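Local coordinates for protein halogenase (Chondromyces crocatus, PDB 3E1T) that uses bound FAD to halogenate, probably during the biosynthesis of chondrochloren, as a variant member of the FAD-dependent halogenases, at residues A[9-14]-A[162-167]; A[107-112]-A[223-228]. All blocks are in the same frame, centred on the assembly; numbering follows the deposited sequence.

Both contacts border the same FAD, at separate points along the cofactor. Contact 1 (9-14 with 162-167) joins two parallel strands of the Rossmann-type sheet, and its C-terminal ends meet the ribose and adenine of the AMP half. Contact 2 (107-112 with 223-228) packs the lead-in to helix 110-123 against the end of strand 218-224; from it Arg110 reaches the pyrophosphate and the ribityl chain, while Ile223 comes near O4 of the flavin ring. The two centres lie 29 Å apart and the nearest atoms about 9 Å apart, without touching, and their segments alternate along the chain.

Contact 1: residues A[9-14]-A[162-167]; sequences DLIVIG and RFIVDA. With FAD (flavin-adenine dinucleotide), chain C.
Leu10 to Ile13 and Phe163 to Asp166 run as neighbouring parallel strands, their axes 4.8 Å apart at closest approach. Five backbone hydrogen bonds join the segments, zigzagging between the odd-numbered residues of each. The three inner ones, Ile11 N to Phe163 O, Ile11 O from Val165 N and Ile13 N to Val165 O, are nearly straight, the last with an N-H...O angle of 173°. The outer two, from Phe163 N to Asp9 O and from Ala167 N to Ile13 O, are more bent.

Apolar contacts line both faces. On one, Leu10 CD1 bridges two side chains, 3.9 Å from Phe163 CB and 3.8 Å from Val165 CG2; past the end of the strand, Val12 CG1 also meets Ala167 CB. On the other, Ile11 and Ile164 lie side by side, pointing the same way, with their CD1 atoms 3.7 Å apart. Ile164 chi2 is -67°, a bend that brings CD1 toward Ile11. Ile13 CD1 rests obliquely on Ile164 CG2.

At the C-terminal ends FAD takes over. Gly14, probably the first glycine of a GxGxxG motif, brings its CA to 3.3 Å from the ribose O4B, Ala167 O faces FAD C5B, and Ile13 CG2 touches the adenine at N1A, 3.6 Å away. Asp166 is buried, its carboxylate held by Ser168 and Thr172.

Strand 10-13 is the central one of a five-stranded parallel sheet, between 33-36 and 163-166, and 298-300 lies at the edge beyond 163-166. Helices 17-27 and 315-333 pack on the Leu10, Val12, Phe163 and Val165 face; on the other face, Val134 and Val137 of strand 133-140 touch Ile13, and Val137 also touches Ile164.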
loop_
_atom_site.group_PDB
_atom_site.type_symbol
_atom_site.label_atom_id
_atom_site.label_comp_id
_atom_site.label_asym_id
_atom_site.label_seq_id
_atom_site.Cartn_x
_atom_site.Cartn_y
_atom_site.Cartn_z
ATOM N N ASP A 9 -26.479 7.917 -0.998
ATOM C CA ASP A 9 -26.371 6.511 -1.373
ATOM C C ASP A 9 -25.142 5.912 -0.662
ATOM O O ASP A 9 -25.159 4.754 -0.260
ATOM C CB ASP A 9 -26.293 6.321 -2.894
ATOM C CG ASP A 9 -27.541 6.830 -3.630
ATOM O OD1 ASP A 9 -27.392 7.773 -4.437
ATOM O OD2 ASP A 9 -28.651 6.281 -3.423
ATOM N N LEU A 10 -24.106 6.735 -0.468
ATOM C CA LEU A 10 -22.813 6.277 0.060
ATOM C C LEU A 10 -22.126 7.374 0.844
ATOM O O LEU A 10 -22.059 8.510 0.386
ATOM C CB LEU A 10 -21.894 5.845 -1.098
ATOM C CG LEU A 10 -20.400 5.559 -0.863
ATOM C CD1 LEU A 10 -20.227 4.335 0.041
ATOM C CD2 LEU A 10 -19.678 5.342 -2.201
ATOM N N ILE A 11 -21.602 7.022 2.016
ATOM C CA ILE A 11 -20.692 7.903 2.744
ATOM C C ILE A 11 -19.309 7.267 2.797
ATOM O O ILE A 11 -19.156 6.136 3.277
ATOM C CB ILE A 11 -21.169 8.193 4.181
ATOM C CG1 ILE A 11 -22.533 8.905 4.153
ATOM C CG2 ILE A 11 -20.127 9.049 4.920
ATOM C CD1 ILE A 11 -23.363 8.733 5.417
ATOM N N VAL A 12 -18.314 8.007 2.305
ATOM C CA VAL A 12 -16.925 7.583 2.353
ATOM C C VAL A 12 -16.178 8.379 3.415
ATOM O O VAL A 12 -16.254 9.610 3.452
ATOM C CB VAL A 12 -16.254 7.717 0.967
ATOM C CG1 VAL A 12 -14.778 7.344 1.034
ATOM C CG2 VAL A 12 -16.967 6.819 -0.025
ATOM N N ILE A 13 -15.492 7.652 4.292
ATOM C CA ILE A 13 -14.688 8.226 5.352
ATOM C C ILE A 13 -13.209 8.262 4.950
ATOM O O ILE A 13 -12.500 7.237 5.027
ATOM C CB ILE A 13 -14.795 7.386 6.650
ATOM C CG1 ILE A 13 -16.251 6.947 6.915
ATOM C CG2 ILE A 13 -14.122 8.130 7.803
ATOM C CD1 ILE A 13 -16.431 6.008 8.105
ATOM N N GLY A 14 -12.742 9.436 4.548
ATOM C CA GLY A 14 -11.332 9.654 4.205
ATOM C C GLY A 14 -11.190 9.968 2.731
ATOM O O GLY A 14 -11.843 9.344 1.908
ATOM N N ARG A 162 -27.155 4.212 2.458
ATOM C CA ARG A 162 -27.287 2.764 2.325
ATOM C C ARG A 162 -25.941 2.029 2.556
ATOM O O ARG A 162 -25.922 0.888 3.037
ATOM C CB ARG A 162 -27.890 2.405 0.959
ATOM C CG ARG A 162 -28.282 0.931 0.824
ATOM C CD ARG A 162 -28.785 0.586 -0.567
ATOM N NE ARG A 162 -28.694 -0.851 -0.835
ATOM C CZ ARG A 162 -29.117 -1.450 -1.947
ATOM N NH1 ARG A 162 -29.692 -0.754 -2.922
ATOM N NH2 ARG A 162 -28.971 -2.763 -2.088
ATOM N N PHE A 163 -24.833 2.689 2.217
ATOM C CA PHE A 163 -23.494 2.109 2.337
ATOM C C PHE A 163 -22.538 3.074 3.001
ATOM O O PHE A 163 -22.514 4.251 2.662
ATOM C CB PHE A 163 -22.929 1.753 0.970
ATOM C CG PHE A 163 -23.749 0.771 0.209
ATOM C CD1 PHE A 163 -23.725 -0.571 0.534
ATOM C CD2 PHE A 163 -24.530 1.192 -0.857
ATOM C CE1 PHE A 163 -24.485 -1.487 -0.190
ATOM C CE2 PHE A 163 -25.284 0.285 -1.587
ATOM C CZ PHE A 163 -25.262 -1.057 -1.253
ATOM N N ILE A 164 -21.755 2.565 3.950
ATOM C CA ILE A 164 -20.709 3.340 4.622
ATOM C C ILE A 164 -19.383 2.623 4.357
ATOM O O ILE A 164 -19.296 1.415 4.563
ATOM C CB ILE A 164 -20.923 3.416 6.163
ATOM C CG1 ILE A 164 -22.385 3.739 6.525
ATOM C CG2 ILE A 164 -19.939 4.422 6.810
ATOM C CD1 ILE A 164 -22.855 5.121 6.123
ATOM N N VAL A 165 -18.375 3.352 3.878
ATOM C CA VAL A 165 -17.057 2.755 3.620
ATOM C C VAL A 165 -15.925 3.470 4.362
ATOM O O VAL A 165 -15.777 4.681 4.250
ATOM C CB VAL A 165 -16.727 2.687 2.115
ATOM C CG1 VAL A 165 -15.307 2.133 1.906
ATOM C CG2 VAL A 165 -17.765 1.811 1.369
ATOM N N ASP A 166 -15.148 2.699 5.124
ATOM C CA ASP A 166 -13.954 3.192 5.802
ATOM C C ASP A 166 -12.778 3.166 4.830
ATOM O O ASP A 166 -12.301 2.094 4.430
ATOM C CB ASP A 166 -13.662 2.341 7.041
ATOM C CG ASP A 166 -12.511 2.876 7.880
ATOM O OD1 ASP A 166 -12.030 4.019 7.670
ATOM O OD2 ASP A 166 -12.083 2.138 8.780
ATOM N N ALA A 167 -12.349 4.358 4.425
ATOM C CA ALA A 167 -11.153 4.546 3.625
ATOM C C ALA A 167 -10.266 5.483 4.413
ATOM O O ALA A 167 -9.584 6.322 3.844
ATOM C CB ALA A 167 -11.496 5.165 2.276
HETATM P PA FAD C . -4.595 7.224 3.379
HETATM O O1A FAD C . -3.701 7.655 2.246
HETATM O O2A FAD C . -3.919 7.077 4.698
HETATM O O5B FAD C . -5.758 8.337 3.518
HETATM C C5B FAD C . -6.807 8.197 4.463
HETATM C C4B FAD C . -7.453 9.563 4.711
HETATM O O4B FAD C . -8.427 9.484 5.733
HETATM C C3B FAD C . -6.420 10.584 5.176
HETATM O O3B FAD C . -6.487 11.693 4.308
HETATM C C2B FAD C . -6.854 10.982 6.571
HETATM O O2B FAD C . -6.693 12.361 6.754
HETATM C C1B FAD C . -8.321 10.597 6.584
HETATM N N9A FAD C . -8.871 10.231 7.902
HETATM C C8A FAD C . -8.280 9.535 8.926
HETATM N N7A FAD C . -9.182 9.421 9.928
HETATM C C5A FAD C . -10.341 10.018 9.555
HETATM C C6A FAD C . -11.580 10.207 10.186
HETATM N N6A FAD C . -11.773 9.869 11.468
HETATM N N1A FAD C . -12.575 10.875 9.511
HETATM C C2A FAD C . -12.364 11.383 8.255
HETATM N N3A FAD C . -11.138 11.202 7.652
HETATM C C4A FAD C . -10.151 10.528 8.284
HETATM N N1 FAD C . 2.424 2.960 -1.140
HETATM C C2 FAD C . 2.763 3.120 -2.455
HETATM O O2 FAD C . 1.888 2.955 -3.302
HETATM N N3 FAD C . 4.067 3.442 -2.789
HETATM C C4 FAD C . 5.032 3.618 -1.803
HETATM O O4 FAD C . 6.189 3.926 -2.096
HETATM C C4X FAD C . 4.687 3.441 -0.469
HETATM N N5 FAD C . 5.617 3.608 0.540
HETATM C C5X FAD C . 5.243 3.435 1.859
HETATM C C6 FAD C . 6.178 3.591 2.888
HETATM C C7 FAD C . 5.788 3.411 4.224
HETATM C C7M FAD C . 6.844 3.363 5.291
HETATM C C8 FAD C . 4.465 3.070 4.534
HETATM C C8M FAD C . 4.053 2.669 5.932
HETATM C C9 FAD C . 3.540 2.928 3.506
HETATM C C9A FAD C . 3.918 3.104 2.169
HETATM N N10 FAD C . 2.975 2.962 1.169
HETATM C C10 FAD C . 3.357 3.119 -0.147
HETATM C "C1'" FAD C . 1.515 2.716 1.506
HETATM C "C2'" FAD C . 0.619 3.951 1.360
HETATM O "O2'" FAD C . 1.028 4.901 2.322
HETATM C "C3'" FAD C . -0.856 3.595 1.607
HETATM O "O3'" FAD C . -1.146 2.299 1.129
HETATM C "C4'" FAD C . -1.866 4.521 0.930
HETATM O "O4'" FAD C . -1.702 5.833 1.420
HETATM C "C5'" FAD C . -3.282 4.036 1.240
HETATM O "O5'" FAD C . -4.205 5.037 0.911
HETATM P P FAD C . -5.615 5.154 1.672
HETATM O O1P FAD C . -6.575 5.935 0.798
HETATM O O2P FAD C . -6.173 3.796 1.961
HETATM O O3P FAD C . -5.286 5.825 3.073
#

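Contact 2: residues A[107-112]-A[223-228]; sequences QVERAR and IPLSDT. With FAD (flavin-adenine dinucleotide), chain C.
Gln107 and Leu225 bring their backbones closest, CA to CA 5.7 Å, and one water joins them, donating to Gln107 O at 2.6 Å and to Leu225 O at 2.7 Å. Gln107 does most of the side-chain work. Its CB sits 3.1 Å from Pro224 O, and its chain, bent at chi2 (-78°), carries the amide across Ile223, whose CG2 lies 3.4 Å from Gln107 OE1. The amide is held at both ends, OE1 by Ser49 and NE2 by Gly208 O, which should fix its rotation. Leu225 turns its CD2 to Val108 O, 3.7 Å away.

The contact joins the N-terminal approach of helix 110-123, with Glu109 at the N-cap position, to the C-terminal end of strand 218-224 in the large mixed sheet. Just beyond, Ser226 OG accepts from Thr228 N in an ST turn.

Arg110, at the start of the helix, takes no part in this packing and points to FAD. Its NH1 makes a weak hydrogen bond to the phosphate oxygen O1A, in the guanidinium plane, and NH2 lies doubtfully close to the ribityl O4'. Asp114 forms a salt bridge with the same NH1, while Ile223 CD1 comes within 4.1 Å of flavin O4.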
loop_
_atom_site.group_PDB
_atom_site.type_symbol
_atom_site.label_atom_id
_atom_site.label_comp_id
_atom_site.label_asym_id
_atom_site.label_seq_id
_atom_site.Cartn_x
_atom_site.Cartn_y
_atom_site.Cartn_z
ATOM N N GLN A 107 6.462 9.023 -9.727
ATOM C CA GLN A 107 6.867 9.242 -8.350
ATOM C C GLN A 107 6.178 10.526 -7.912
ATOM O O GLN A 107 6.470 11.604 -8.443
ATOM C CB GLN A 107 8.385 9.427 -8.233
ATOM C CG GLN A 107 9.241 8.402 -8.957
ATOM C CD GLN A 107 9.343 7.073 -8.227
ATOM O OE1 GLN A 107 8.452 6.701 -7.459
ATOM N NE2 GLN A 107 10.432 6.338 -8.477
ATOM N N VAL A 108 5.254 10.417 -6.961
ATOM C CA VAL A 108 4.367 11.538 -6.674
ATOM C C VAL A 108 4.534 12.123 -5.290
ATOM O O VAL A 108 4.739 11.400 -4.312
ATOM C CB VAL A 108 2.878 11.173 -6.902
ATOM C CG1 VAL A 108 2.683 10.546 -8.275
ATOM C CG2 VAL A 108 2.340 10.239 -5.796
ATOM N N GLU A 109 4.445 13.447 -5.221
ATOM C CA GLU A 109 4.235 14.128 -3.962
ATOM C C GLU A 109 2.787 13.841 -3.600
ATOM O O GLU A 109 1.865 14.209 -4.327
ATOM C CB GLU A 109 4.479 15.625 -4.111
ATOM C CG GLU A 109 5.946 16.004 -4.010
ATOM C CD GLU A 109 6.227 17.402 -4.512
ATOM O OE1 GLU A 109 6.438 17.557 -5.739
ATOM O OE2 GLU A 109 6.247 18.333 -3.672
ATOM N N ARG A 110 2.591 13.138 -2.493
ATOM C CA ARG A 110 1.258 12.672 -2.132
ATOM C C ARG A 110 0.293 13.821 -1.839
ATOM O O ARG A 110 -0.883 13.750 -2.192
ATOM C CB ARG A 110 1.337 11.730 -0.945
ATOM C CG ARG A 110 0.237 10.743 -0.918
ATOM C CD ARG A 110 0.340 9.757 -2.066
ATOM N NE ARG A 110 -0.321 8.498 -1.740
ATOM C CZ ARG A 110 -1.111 8.280 -0.689
ATOM N NH1 ARG A 110 -1.414 9.237 0.174
ATOM N NH2 ARG A 110 -1.636 7.084 -0.523
ATOM N N ALA A 111 0.808 14.871 -1.201
ATOM C CA ALA A 111 0.050 16.103 -0.978
ATOM C C ALA A 111 -0.648 16.552 -2.259
ATOM O O ALA A 111 -1.877 16.712 -2.272
ATOM C CB ALA A 111 0.965 17.209 -0.431
ATOM N N ARG A 112 0.139 16.708 -3.332
ATOM C CA ARG A 112 -0.356 17.163 -4.639
ATOM C C ARG A 112 -1.187 16.107 -5.335
ATOM O O ARG A 112 -2.144 16.424 -6.038
ATOM C CB ARG A 112 0.795 17.493 -5.591
ATOM C CG ARG A 112 1.921 18.349 -5.049
ATOM C CD ARG A 112 2.983 18.504 -6.144
ATOM N NE ARG A 112 2.379 18.903 -7.416
ATOM C CZ ARG A 112 2.859 18.605 -8.623
ATOM N NH1 ARG A 112 3.970 17.887 -8.763
ATOM N NH2 ARG A 112 2.220 19.033 -9.704
ATOM N N ILE A 223 13.526 7.674 -3.361
ATOM C CA ILE A 223 12.536 8.003 -4.382
ATOM C C ILE A 223 12.727 9.449 -4.801
ATOM O O ILE A 223 12.606 10.349 -3.962
ATOM C CB ILE A 223 11.097 7.826 -3.861
ATOM C CG1 ILE A 223 10.861 6.385 -3.382
ATOM C CG2 ILE A 223 10.080 8.242 -4.929
ATOM C CD1 ILE A 223 9.567 6.185 -2.567
ATOM N N PRO A 224 13.044 9.681 -6.090
ATOM C CA PRO A 224 13.131 11.060 -6.572
ATOM C C PRO A 224 11.739 11.641 -6.814
ATOM O O PRO A 224 10.922 11.048 -7.540
ATOM C CB PRO A 224 13.913 10.936 -7.881
ATOM C CG PRO A 224 13.617 9.528 -8.381
ATOM C CD PRO A 224 13.336 8.686 -7.146
ATOM N N LEU A 225 11.473 12.787 -6.192
ATOM C CA LEU A 225 10.182 13.464 -6.324
ATOM C C LEU A 225 10.230 14.630 -7.311
ATOM O O LEU A 225 9.236 14.953 -7.962
ATOM C CB LEU A 225 9.701 13.924 -4.952
ATOM C CG LEU A 225 9.483 12.763 -3.969
ATOM C CD1 LEU A 225 9.070 13.294 -2.626
ATOM C CD2 LEU A 225 8.444 11.775 -4.530
ATOM N N SER A 226 11.396 15.258 -7.403
ATOM C CA SER A 226 11.690 16.236 -8.442
ATOM C C SER A 226 13.184 16.174 -8.756
ATOM O O SER A 226 13.889 15.241 -8.324
ATOM C CB SER A 226 11.278 17.644 -8.003
ATOM O OG SER A 226 12.144 18.154 -7.006
ATOM N N ASP A 227 13.669 17.156 -9.509
ATOM C CA ASP A 227 15.097 17.252 -9.791
ATOM C C ASP A 227 15.873 17.476 -8.505
ATOM O O ASP A 227 16.986 16.971 -8.354
ATOM C CB ASP A 227 15.383 18.364 -10.813
ATOM C CG ASP A 227 15.179 17.903 -12.250
ATOM O OD1 ASP A 227 14.363 18.519 -12.970
ATOM O OD2 ASP A 227 15.837 16.919 -12.667
ATOM N N THR A 228 15.269 18.217 -7.575
ATOM C CA THR A 228 15.911 18.539 -6.297
ATOM C C THR A 228 15.486 17.663 -5.109
ATOM O O THR A 228 16.265 17.464 -4.191
ATOM C CB THR A 228 15.664 20.008 -5.907
ATOM O OG1 THR A 228 14.353 20.395 -6.347
ATOM C CG2 THR A 228 16.696 20.912 -6.562
HETATM P PA FAD C . -4.595 7.224 3.379
HETATM O O1A FAD C . -3.701 7.655 2.246
HETATM O O2A FAD C . -3.919 7.077 4.698
HETATM O O5B FAD C . -5.758 8.337 3.518
HETATM C C5B FAD C . -6.807 8.197 4.463
HETATM C C4B FAD C . -7.453 9.563 4.711
HETATM O O4B FAD C . -8.427 9.484 5.733
HETATM C C3B FAD C . -6.420 10.584 5.176
HETATM O O3B FAD C . -6.487 11.693 4.308
HETATM C C2B FAD C . -6.854 10.982 6.571
HETATM O O2B FAD C . -6.693 12.361 6.754
HETATM C C1B FAD C . -8.321 10.597 6.584
HETATM N N9A FAD C . -8.871 10.231 7.902
HETATM C C8A FAD C . -8.280 9.535 8.926
HETATM N N7A FAD C . -9.182 9.421 9.928
HETATM C C5A FAD C . -10.341 10.018 9.555
HETATM C C6A FAD C . -11.580 10.207 10.186
HETATM N N6A FAD C . -11.773 9.869 11.468
HETATM N N1A FAD C . -12.575 10.875 9.511
HETATM C C2A FAD C . -12.364 11.383 8.255
HETATM N N3A FAD C . -11.138 11.202 7.652
HETATM C C4A FAD C . -10.151 10.528 8.284
HETATM N N1 FAD C . 2.424 2.960 -1.140
HETATM C C2 FAD C . 2.763 3.120 -2.455
HETATM O O2 FAD C . 1.888 2.955 -3.302
HETATM N N3 FAD C . 4.067 3.442 -2.789
HETATM C C4 FAD C . 5.032 3.618 -1.803
HETATM O O4 FAD C . 6.189 3.926 -2.096
HETATM C C4X FAD C . 4.687 3.441 -0.469
HETATM N N5 FAD C . 5.617 3.608 0.540
HETATM C C5X FAD C . 5.243 3.435 1.859
HETATM C C6 FAD C . 6.178 3.591 2.888
HETATM C C7 FAD C . 5.788 3.411 4.224
HETATM C C7M FAD C . 6.844 3.363 5.291
HETATM C C8 FAD C . 4.465 3.070 4.534
HETATM C C8M FAD C . 4.053 2.669 5.932
HETATM C C9 FAD C . 3.540 2.928 3.506
HETATM C C9A FAD C . 3.918 3.104 2.169
HETATM N N10 FAD C . 2.975 2.962 1.169
HETATM C C10 FAD C . 3.357 3.119 -0.147
HETATM C "C1'" FAD C . 1.515 2.716 1.506
HETATM C "C2'" FAD C . 0.619 3.951 1.360
HETATM O "O2'" FAD C . 1.028 4.901 2.322
HETATM C "C3'" FAD C . -0.856 3.595 1.607
HETATM O "O3'" FAD C . -1.146 2.299 1.129
HETATM C "C4'" FAD C . -1.866 4.521 0.930
HETATM O "O4'" FAD C . -1.702 5.833 1.420
HETATM C "C5'" FAD C . -3.282 4.036 1.240
HETATM O "O5'" FAD C . -4.205 5.037 0.911
HETATM P P FAD C . -5.615 5.154 1.672
HETATM O O1P FAD C . -6.575 5.935 0.798
HETATM O O2P FAD C . -6.173 3.796 1.961
HETATM O O3P FAD C . -5.286 5.825 3.073
HETATM O O HOH W 1 6.692 14.085 -7.685
#